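Local coordinates for protein beta-glucosidase (Saccharopolyspora erythraea D, PDB 5M6G) that probably hydrolyses terminal, non-reducing beta-D-glucosyl residues to release beta-D-glucose, as a two-domain glycosyl hydrolase of family 3, at residues Val211-Gln215 with Ser225-Thr229; Gly302-Leu306 with Arg372-Lys376. One frame throughout, in Å; residues are numbered along the deposited sequence.

In the fold
Both contacts lie in the N-terminal, TIM-barrel-type domain of this family 3 glycosidase, with centres about 14 Å apart and on the same side of the chain's centre. They come in series: contact 1 closes the loop between helix 209-215 and strand 229-233 before contact 2 begins, and contact 2 then brings the start of strand 306-308 against helix 363-379, 66 residues further on. M227 joins them, its SD 3.8 Å from K376 CD and its CE 4.2 Å from L306 CD1. Each contact thus ties a helix to the loop entering a strand, and sorbitol lies about 12 Å from the side chains of A228 and L306, so both are barrel packing outside the sorbitol pocket.

Contact 1 (Val211-Gln215 with Ser225-Thr229); sequences VTGLQ and SVMAT
Helix 209-215 ends against the segment that returns the chain to strand 229-233, so Q215 and L214 meet S225 to A228 in a helix-to-strand connection of the TIM-barrel-type domain. Two backbone carbonyls in the last turn of the helix are taken up by the incoming segment. V226 N gives its hydrogen to L214 O (3.0 Å, 163° at the hydrogen). Next to it S225 OG, opposite its own backbone N (chi1 -173°) and beside its carbonyl carbon, donates to Q215 O at 2.6 Å; the same hydroxyl is also bonded to G220 N.

A third bond comes from a side chain. Q215 runs extended beyond CG along the returning segment and sets OE1 in front of A228 N, 3.0 Å away, with the donor in the amide plane on a lone pair of OE1. G272 N is a second donor to this oxygen, while NE2 is bonded to G270 O. With both ends of the amide engaged, its flip is fixed, and the buried glutamine links the helix end, the segment before one strand and the loop leading to strand 273-276. On the way its CG passes 3.3 Å from V226 O.

The apolar part is small and centres on the methyl of A228, which faces the helix: L214 CD1 touches it at 3.7 Å and V211 CG1 reaches it from one turn earlier. V226 turns to A166 and V169 on helix 155-170, with a bound magnesium ion about 6 Å from its side chain. M227 points its CB away from the helix, yet its CG still lies 3.9 Å from Q215 OE1.

Contact 2 (Gly302-Leu306 with Arg372-Lys376); sequences GFTGL and RILTK
R372 of helix 363-379 reaches back along the loop that precedes strand 306-308, a helix packed on the loop that enters a barrel strand in the TIM-barrel-type domain, and grips two of its carbonyls. The side chain is extended from CG to NE, which carries the guanidinium out to F303. There NH1 donates to F303 O (2.7 Å, 165° at the hydrogen) and to G305 O (2.9 Å); both acceptors lie close to the guanidinium plane, and the second bond uses a lone pair of G305 O. NH2 adds a weak bond to F303 O, and NE is paired with D368 in a salt bridge.

K376 works through water. Its NZ, salt-bridged to E379, donates to one water that in turn donates to T304 O and R372 O, and to another water bonded to T304 OG1. Bends at chi2 and chi4 (both about -70°) fold the chain so that CE lies 4.1 Å from G305 CA. Inside the loop, G305 N sits over the centre of the F303 ring. Beyond these polar groups L306 and I373 cross obliquely, L306 CG meeting I373 CG1 at 3.8 Å.

Contact 1 (Val211-Gln215 with Ser225-Thr229)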
loop_
_atom_site.group_PDB
_atom_site.type_symbol
_atom_site.label_atom_id
_atom_site.label_comp_id
_atom_site.label_asym_id
_atom_site.label_seq_id
_atom_site.Cartn_x
_atom_site.Cartn_y
_atom_site.Cartn_z
ATOM N N VAL A 211 10.628 -4.183 2.075
ATOM C CA VAL A 211 10.680 -5.621 1.806
ATOM C C VAL A 211 11.492 -6.328 2.880
ATOM O O VAL A 211 11.105 -7.390 3.395
ATOM C CB VAL A 211 11.278 -5.881 0.410
ATOM C CG1 VAL A 211 11.490 -7.394 0.186
ATOM C CG2 VAL A 211 10.385 -5.299 -0.675
ATOM N N THR A 212 12.652 -5.762 3.208
ATOM C CA THR A 212 13.526 -6.371 4.200
ATOM C C THR A 212 12.863 -6.395 5.568
ATOM O O THR A 212 13.024 -7.359 6.326
ATOM C CB THR A 212 14.850 -5.611 4.247
ATOM O OG1 THR A 212 15.410 -5.573 2.926
ATOM C CG2 THR A 212 15.821 -6.274 5.210
ATOM N N GLY A 213 12.096 -5.354 5.895
ATOM C CA GLY A 213 11.390 -5.346 7.168
ATOM C C GLY A 213 10.301 -6.403 7.223
ATOM O O GLY A 213 10.194 -7.153 8.198
ATOM N N LEU A 214 9.486 -6.480 6.169
ATOM C CA LEU A 214 8.391 -7.443 6.132
ATOM C C LEU A 214 8.915 -8.873 6.180
ATOM O O LEU A 214 8.414 -9.706 6.945
ATOM C CB LEU A 214 7.555 -7.219 4.867
ATOM C CG LEU A 214 6.582 -6.033 4.839
ATOM C CD1 LEU A 214 6.192 -5.699 3.408
ATOM C CD2 LEU A 214 5.343 -6.383 5.660
ATOM N N GLN A 215 9.928 -9.175 5.363
ATOM C CA GLN A 215 10.368 -10.552 5.174
ATOM C C GLN A 215 11.454 -10.976 6.147
ATOM O O GLN A 215 11.588 -12.174 6.426
ATOM C CB GLN A 215 10.886 -10.758 3.744
ATOM C CG GLN A 215 9.863 -10.448 2.694
ATOM C CD GLN A 215 10.223 -10.998 1.324
ATOM O OE1 GLN A 215 9.349 -11.183 0.476
ATOM N NE2 GLN A 215 11.512 -11.249 1.095
ATOM N N SER A 225 8.144 -13.457 9.862
ATOM C CA SER A 225 8.432 -13.267 8.446
ATOM C C SER A 225 7.143 -13.342 7.640
ATOM O O SER A 225 6.395 -14.317 7.731
ATOM C CB SER A 225 9.426 -14.309 7.931
ATOM O OG SER A 225 9.803 -13.995 6.595
ATOM N N VAL A 226 6.894 -12.309 6.843
ATOM C CA VAL A 226 5.711 -12.215 6.002
ATOM C C VAL A 226 6.187 -11.911 4.587
ATOM O O VAL A 226 7.044 -11.039 4.393
ATOM C CB VAL A 226 4.748 -11.124 6.515
ATOM C CG1 VAL A 226 3.771 -10.697 5.426
ATOM C CG2 VAL A 226 4.017 -11.604 7.776
ATOM N N MET A 227 5.663 -12.640 3.607
ATOM C CA MET A 227 6.124 -12.426 2.242
ATOM C C MET A 227 5.666 -11.063 1.747
ATOM O O MET A 227 4.523 -10.652 1.966
ATOM C CB MET A 227 5.624 -13.528 1.308
ATOM C CG MET A 227 6.152 -13.373 -0.115
ATOM S SD MET A 227 5.978 -14.872 -1.115
ATOM C CE MET A 227 4.210 -14.945 -1.323
ATOM N N ALA A 228 6.580 -10.347 1.103
ATOM C CA ALA A 228 6.296 -9.037 0.534
ATOM C C ALA A 228 6.042 -9.166 -0.964
ATOM O O ALA A 228 6.391 -10.177 -1.595
ATOM C CB ALA A 228 7.449 -8.062 0.799
ATOM N N THR A 229 5.420 -8.123 -1.529
ATOM C CA THR A 229 5.025 -8.101 -2.936
ATOM C C THR A 229 5.454 -6.770 -3.545
ATOM O O THR A 229 4.904 -5.724 -3.194
ATOM C CB THR A 229 3.513 -8.274 -3.091
ATOM O OG1 THR A 229 3.056 -9.373 -2.283
ATOM C CG2 THR A 229 3.162 -8.534 -4.544
#

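Contact 2 (Gly302-Leu306 with Arg372-Lys376)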
loop_
_atom_site.group_PDB
_atom_site.type_symbol
_atom_site.label_atom_id
_atom_site.label_comp_id
_atom_site.label_asym_id
_atom_site.label_seq_id
_atom_site.Cartn_x
_atom_site.Cartn_y
_atom_site.Cartn_z
ATOM N N GLY A 302 16.192 -12.044 -13.515
ATOM C CA GLY A 302 16.412 -13.272 -12.763
ATOM C C GLY A 302 15.510 -13.457 -11.562
ATOM O O GLY A 302 15.934 -14.054 -10.567
ATOM N N PHE A 303 14.272 -12.968 -11.623
ATOM C CA PHE A 303 13.349 -13.117 -10.501
ATOM C C PHE A 303 12.899 -14.570 -10.374
ATOM O O PHE A 303 12.266 -15.105 -11.289
ATOM C CB PHE A 303 12.141 -12.210 -10.691
ATOM C CG PHE A 303 11.126 -12.330 -9.591
ATOM C CD1 PHE A 303 11.484 -12.057 -8.283
ATOM C CD2 PHE A 303 9.812 -12.689 -9.871
ATOM C CE1 PHE A 303 10.546 -12.168 -7.244
ATOM C CE2 PHE A 303 8.870 -12.794 -8.850
ATOM C CZ PHE A 303 9.239 -12.530 -7.532
ATOM N N THR A 304 13.201 -15.195 -9.233
ATOM C CA THR A 304 12.875 -16.601 -9.003
ATOM C C THR A 304 11.638 -16.794 -8.135
ATOM O O THR A 304 11.333 -17.932 -7.747
ATOM C CB THR A 304 14.050 -17.330 -8.346
ATOM O OG1 THR A 304 14.277 -16.792 -7.035
ATOM C CG2 THR A 304 15.305 -17.199 -9.170
ATOM N N GLY A 305 10.927 -15.721 -7.811
ATOM C CA GLY A 305 9.823 -15.784 -6.880
ATOM C C GLY A 305 8.490 -15.984 -7.565
ATOM O O GLY A 305 8.404 -16.425 -8.711
ATOM N N LEU A 306 7.433 -15.617 -6.851
ATOM C CA LEU A 306 6.061 -15.892 -7.261
ATOM C C LEU A 306 5.489 -14.659 -7.951
ATOM O O LEU A 306 5.339 -13.613 -7.313
ATOM C CB LEU A 306 5.232 -16.259 -6.027
ATOM C CG LEU A 306 3.846 -16.898 -6.091
ATOM C CD1 LEU A 306 3.466 -17.337 -4.675
ATOM C CD2 LEU A 306 2.811 -15.946 -6.659
ATOM N N ARG A 372 7.524 -22.190 -8.414
ATOM C CA ARG A 372 7.658 -20.885 -7.772
ATOM C C ARG A 372 6.712 -20.745 -6.577
ATOM O O ARG A 372 7.125 -20.272 -5.511
ATOM C CB ARG A 372 7.435 -19.789 -8.808
ATOM C CG ARG A 372 8.553 -19.742 -9.847
ATOM C CD ARG A 372 8.207 -18.859 -11.017
ATOM N NE ARG A 372 9.319 -18.767 -11.958
ATOM C CZ ARG A 372 10.244 -17.814 -11.926
ATOM N NH1 ARG A 372 10.179 -16.860 -11.000
ATOM N NH2 ARG A 372 11.224 -17.812 -12.830
ATOM N N ILE A 373 5.456 -21.174 -6.716
ATOM C CA ILE A 373 4.505 -21.063 -5.605
ATOM C C ILE A 373 4.919 -21.972 -4.455
ATOM O O ILE A 373 4.997 -21.541 -3.297
ATOM C CB ILE A 373 3.074 -21.395 -6.074
ATOM C CG1 ILE A 373 2.550 -20.374 -7.082
ATOM C CG2 ILE A 373 2.130 -21.520 -4.873
ATOM C CD1 ILE A 373 1.459 -20.949 -7.993
ATOM N N LEU A 374 5.185 -23.249 -4.753
ATOM C CA LEU A 374 5.476 -24.197 -3.679
ATOM C C LEU A 374 6.771 -23.843 -2.965
ATOM O O LEU A 374 6.877 -24.018 -1.748
ATOM C CB LEU A 374 5.544 -25.623 -4.230
ATOM C CG LEU A 374 4.229 -26.155 -4.788
ATOM C CD1 LEU A 374 4.472 -27.490 -5.499
ATOM C CD2 LEU A 374 3.195 -26.288 -3.661
ATOM N N THR A 375 7.770 -23.346 -3.705
ATOM C CA THR A 375 9.020 -22.944 -3.068
ATOM C C THR A 375 8.767 -21.919 -1.969
ATOM O O THR A 375 9.299 -22.039 -0.860
ATOM C CB THR A 375 9.992 -22.397 -4.118
ATOM O OG1 THR A 375 10.435 -23.480 -4.949
ATOM C CG2 THR A 375 11.208 -21.752 -3.465
ATOM N N LYS A 376 7.923 -20.924 -2.247
ATOM C CA LYS A 376 7.635 -19.902 -1.247
ATOM C C LYS A 376 6.852 -20.477 -0.072
ATOM O O LYS A 376 7.075 -20.083 1.081
ATOM C CB LYS A 376 6.884 -18.745 -1.903
ATOM C CG LYS A 376 7.776 -17.944 -2.851
ATOM C CD LYS A 376 8.818 -17.162 -2.039
ATOM C CE LYS A 376 10.003 -16.673 -2.890
ATOM N NZ LYS A 376 10.919 -17.784 -3.335
HETATM O O HOH W 1 9.739 -19.163 -5.571
HETATM O O HOH W 2 12.621 -16.002 -4.739
#